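Local coordinates for ABC transporter substrate binding protein (Ribose) (PDB 4WT7) that probably serves as the sugar-binding component of an ABC transporter and binds D-allitol, at residues D227-L237 with L259-D270. Sequence-based numbering, arbitrary orientation.
Sequences DIPQLGATQAL and LVADPASPAAAD
Gln-230 swings CG anti to its own N (chi1 -175°) and stays extended beyond it, which carries its amide across to the backbone of Ala-269. There NE2 donates to Ala-269 O at 3.1 Å, arriving above the carbonyl plane in a bent bond (139° at the hydrogen). With chi1 at -58°, Thr-234 sets CG2 anti to its N and OG1 beside it: OG1 turns back onto Gln-230 O, 2.8 Å away, and CG2 packs among Leu-259, Ser-265 and Pro-266, with Ser-265 OG 3.3 Å from this methyl. Leu-231 CD1 and Leu-259 CD1 meet tightly at 3.4 Å, their side chains crossing at about a right angle, while Leu-237 CD1 lies against the ring of Pro-266. At the sugar-facing end, OD2 of Asp-227 comes within 2.5 Å of OD2 of Asp-270; Ser-253 binds the other oxygen of Asp-227, and Gly-252 N binds OD1 of Asp-270. The side chain of Asp-227 lies about 6 Å from the bound D-allitol. The axes of 227-237 and 267-270 run antiparallel, 9.8 Å apart at closest approach, and helix 227-240 covers the mixed sheet of one lobe of this periplasmic binding protein, where strand 267-272 runs between strands 246-249 and 304-307.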
loop_
_atom_site.group_PDB
_atom_site.type_symbol
_atom_site.label_atom_id
_atom_site.label_comp_id
_atom_site.label_asym_id
_atom_site.label_seq_id
_atom_site.Cartn_x
_atom_site.Cartn_y
_atom_site.Cartn_z
ATOM N N ASP A 227 -0.040 -0.276 -7.076
ATOM C CA ASP A 227 0.109 0.077 -8.489
ATOM C C ASP A 227 1.209 -0.645 -9.289
ATOM O O ASP A 227 1.288 -0.483 -10.494
ATOM C CB ASP A 227 0.127 1.602 -8.660
ATOM C CG ASP A 227 1.425 2.268 -8.185
ATOM O OD1 ASP A 227 2.324 1.570 -7.661
ATOM O OD2 ASP A 227 1.509 3.515 -8.361
ATOM N N ILE A 228 2.013 -1.481 -8.632
ATOM C CA ILE A 228 3.018 -2.244 -9.348
ATOM C C ILE A 228 2.408 -3.370 -10.195
ATOM O O ILE A 228 2.834 -3.558 -11.352
ATOM C CB ILE A 228 4.129 -2.721 -8.379
ATOM C CG1 ILE A 228 4.734 -1.497 -7.663
ATOM C CG2 ILE A 228 5.210 -3.471 -9.103
ATOM C CD1 ILE A 228 5.136 -0.327 -8.611
ATOM N N PRO A 229 1.397 -4.094 -9.672
ATOM C CA PRO A 229 0.681 -5.017 -10.579
ATOM C C PRO A 229 -0.021 -4.225 -11.696
ATOM O O PRO A 229 -0.074 -4.659 -12.875
ATOM C CB PRO A 229 -0.350 -5.681 -9.681
ATOM C CG PRO A 229 0.217 -5.529 -8.281
ATOM C CD PRO A 229 1.006 -4.264 -8.263
ATOM N N GLN A 230 -0.535 -3.049 -11.334
ATOM C CA GLN A 230 -1.127 -2.164 -12.326
ATOM C C GLN A 230 -0.147 -1.941 -13.474
ATOM O O GLN A 230 -0.530 -2.002 -14.632
ATOM C CB GLN A 230 -1.575 -0.835 -11.714
ATOM C CG GLN A 230 -2.313 0.100 -12.671
ATOM C CD GLN A 230 -2.585 1.478 -12.042
ATOM O OE1 GLN A 230 -2.115 1.787 -10.936
ATOM N NE2 GLN A 230 -3.338 2.306 -12.754
ATOM N N LEU A 231 1.111 -1.673 -13.140
ATOM C CA LEU A 231 2.159 -1.436 -14.139
ATOM C C LEU A 231 2.316 -2.646 -15.078
ATOM O O LEU A 231 2.302 -2.499 -16.289
ATOM C CB LEU A 231 3.488 -1.160 -13.434
ATOM C CG LEU A 231 4.751 -0.881 -14.262
ATOM C CD1 LEU A 231 4.475 0.187 -15.312
ATOM C CD2 LEU A 231 5.909 -0.456 -13.308
ATOM N N GLY A 232 2.452 -3.840 -14.512
ATOM C CA GLY A 232 2.416 -5.061 -15.304
ATOM C C GLY A 232 1.184 -5.202 -16.199
ATOM O O GLY A 232 1.297 -5.504 -17.385
ATOM N N ALA A 233 0.010 -5.020 -15.602
ATOM C CA ALA A 233 -1.265 -5.026 -16.302
ATOM C C ALA A 233 -1.271 -4.102 -17.522
ATOM O O ALA A 233 -1.639 -4.520 -18.617
ATOM C CB ALA A 233 -2.376 -4.622 -15.336
ATOM N N THR A 234 -0.872 -2.855 -17.299
ATOM C CA THR A 234 -0.926 -1.812 -18.313
ATOM C C THR A 234 -0.039 -2.202 -19.498
ATOM O O THR A 234 -0.464 -2.178 -20.662
ATOM C CB THR A 234 -0.496 -0.466 -17.681
ATOM O OG1 THR A 234 -1.379 -0.185 -16.590
ATOM C CG2 THR A 234 -0.550 0.680 -18.686
ATOM N N GLN A 235 1.182 -2.613 -19.185
ATOM C CA GLN A 235 2.084 -3.101 -20.207
ATOM C C GLN A 235 1.463 -4.250 -21.004
ATOM O O GLN A 235 1.562 -4.246 -22.233
ATOM C CB GLN A 235 3.393 -3.563 -19.584
ATOM C CG GLN A 235 4.173 -2.458 -18.921
ATOM C CD GLN A 235 5.288 -2.990 -18.029
ATOM O OE1 GLN A 235 5.452 -4.196 -17.886
ATOM N NE2 GLN A 235 6.054 -2.086 -17.426
ATOM N N ALA A 236 0.833 -5.219 -20.323
ATOM C CA ALA A 236 0.302 -6.380 -21.036
ATOM C C ALA A 236 -0.807 -5.926 -21.985
ATOM O O ALA A 236 -0.927 -6.451 -23.082
ATOM C CB ALA A 236 -0.208 -7.480 -20.057
ATOM N N LEU A 237 -1.589 -4.921 -21.593
ATOM C CA LEU A 237 -2.614 -4.393 -22.488
ATOM C C LEU A 237 -2.001 -3.820 -23.775
ATOM O O LEU A 237 -2.508 -4.068 -24.889
ATOM C CB LEU A 237 -3.449 -3.317 -21.812
ATOM C CG LEU A 237 -4.260 -3.771 -20.593
ATOM C CD1 LEU A 237 -4.904 -2.589 -19.957
ATOM C CD2 LEU A 237 -5.312 -4.840 -20.967
ATOM N N LEU A 259 2.572 6.859 -16.566
ATOM C CA LEU A 259 1.672 6.150 -17.476
ATOM C C LEU A 259 0.278 6.800 -17.504
ATOM O O LEU A 259 -0.314 7.014 -18.575
ATOM C CB LEU A 259 1.560 4.654 -17.121
ATOM C CG LEU A 259 2.778 3.743 -17.310
ATOM C CD1 LEU A 259 2.389 2.315 -17.046
ATOM C CD2 LEU A 259 3.387 3.833 -18.705
ATOM N N VAL A 260 -0.252 7.113 -16.320
ATOM C CA VAL A 260 -1.535 7.793 -16.226
ATOM C C VAL A 260 -1.497 9.088 -17.060
ATOM O O VAL A 260 -2.497 9.485 -17.674
ATOM C CB VAL A 260 -1.873 8.116 -14.742
ATOM C CG1 VAL A 260 -3.061 9.066 -14.630
ATOM C CG2 VAL A 260 -2.117 6.843 -13.963
ATOM N N ALA A 261 -0.352 9.751 -17.093
ATOM C CA ALA A 261 -0.239 11.050 -17.789
ATOM C C ALA A 261 -0.163 10.896 -19.322
ATOM O O ALA A 261 -0.331 11.857 -20.082
ATOM C CB ALA A 261 0.981 11.757 -17.306
ATOM N N ASP A 262 0.140 9.694 -19.775
ATOM C CA ASP A 262 0.280 9.436 -21.206
ATOM C C ASP A 262 -1.087 9.096 -21.793
ATOM O O ASP A 262 -1.685 8.076 -21.410
ATOM C CB ASP A 262 1.258 8.286 -21.435
ATOM C CG ASP A 262 1.390 7.912 -22.893
ATOM O OD1 ASP A 262 0.545 8.328 -23.698
ATOM O OD2 ASP A 262 2.339 7.173 -23.220
ATOM N N PRO A 263 -1.600 9.955 -22.698
ATOM C CA PRO A 263 -2.956 9.707 -23.225
ATOM C C PRO A 263 -3.107 8.350 -23.920
ATOM O O PRO A 263 -4.211 7.816 -24.006
ATOM C CB PRO A 263 -3.186 10.873 -24.208
ATOM C CG PRO A 263 -1.850 11.530 -24.402
ATOM C CD PRO A 263 -1.021 11.218 -23.199
ATOM N N ALA A 264 -2.006 7.804 -24.409
ATOM C CA ALA A 264 -2.033 6.574 -25.196
ATOM C C ALA A 264 -1.907 5.322 -24.304
ATOM O O ALA A 264 -1.957 4.184 -24.794
ATOM C CB ALA A 264 -0.930 6.607 -26.237
ATOM N N SER A 265 -1.765 5.542 -22.997
ATOM C CA SER A 265 -1.710 4.452 -22.024
ATOM C C SER A 265 -3.078 4.157 -21.418
ATOM O O SER A 265 -3.815 5.063 -21.029
ATOM C CB SER A 265 -0.716 4.769 -20.902
ATOM O OG SER A 265 -0.654 3.708 -19.969
ATOM N N PRO A 266 -3.418 2.871 -21.314
ATOM C CA PRO A 266 -4.676 2.478 -20.670
ATOM C C PRO A 266 -4.694 2.675 -19.133
ATOM O O PRO A 266 -5.716 2.443 -18.495
ATOM C CB PRO A 266 -4.802 0.997 -21.044
ATOM C CG PRO A 266 -3.410 0.554 -21.291
ATOM C CD PRO A 266 -2.721 1.727 -21.916
ATOM N N ALA A 267 -3.589 3.116 -18.544
ATOM C CA ALA A 267 -3.572 3.429 -17.122
ATOM C C ALA A 267 -4.460 4.644 -16.863
ATOM O O ALA A 267 -4.171 5.778 -17.325
ATOM C CB ALA A 267 -2.155 3.674 -16.662
ATOM N N ALA A 268 -5.536 4.415 -16.114
ATOM C CA ALA A 268 -6.613 5.400 -16.037
ATOM C C ALA A 268 -6.625 6.228 -14.746
ATOM O O ALA A 268 -6.979 7.394 -14.748
ATOM C CB ALA A 268 -7.966 4.695 -16.229
ATOM N N ALA A 269 -6.253 5.603 -13.641
ATOM C CA ALA A 269 -6.282 6.243 -12.329
ATOM C C ALA A 269 -5.353 5.520 -11.346
ATOM O O ALA A 269 -5.205 4.294 -11.385
ATOM C CB ALA A 269 -7.672 6.289 -11.786
ATOM N N ASP A 270 -4.706 6.307 -10.478
ATOM C CA ASP A 270 -3.780 5.765 -9.470
ATOM C C ASP A 270 -3.912 6.709 -8.312
ATOM O O ASP A 270 -3.666 7.912 -8.466
ATOM C CB ASP A 270 -2.352 5.799 -10.001
ATOM C CG ASP A 270 -1.340 5.171 -9.071
ATOM O OD1 ASP A 270 -1.697 4.776 -7.918
ATOM O OD2 ASP A 270 -0.163 5.051 -9.514
#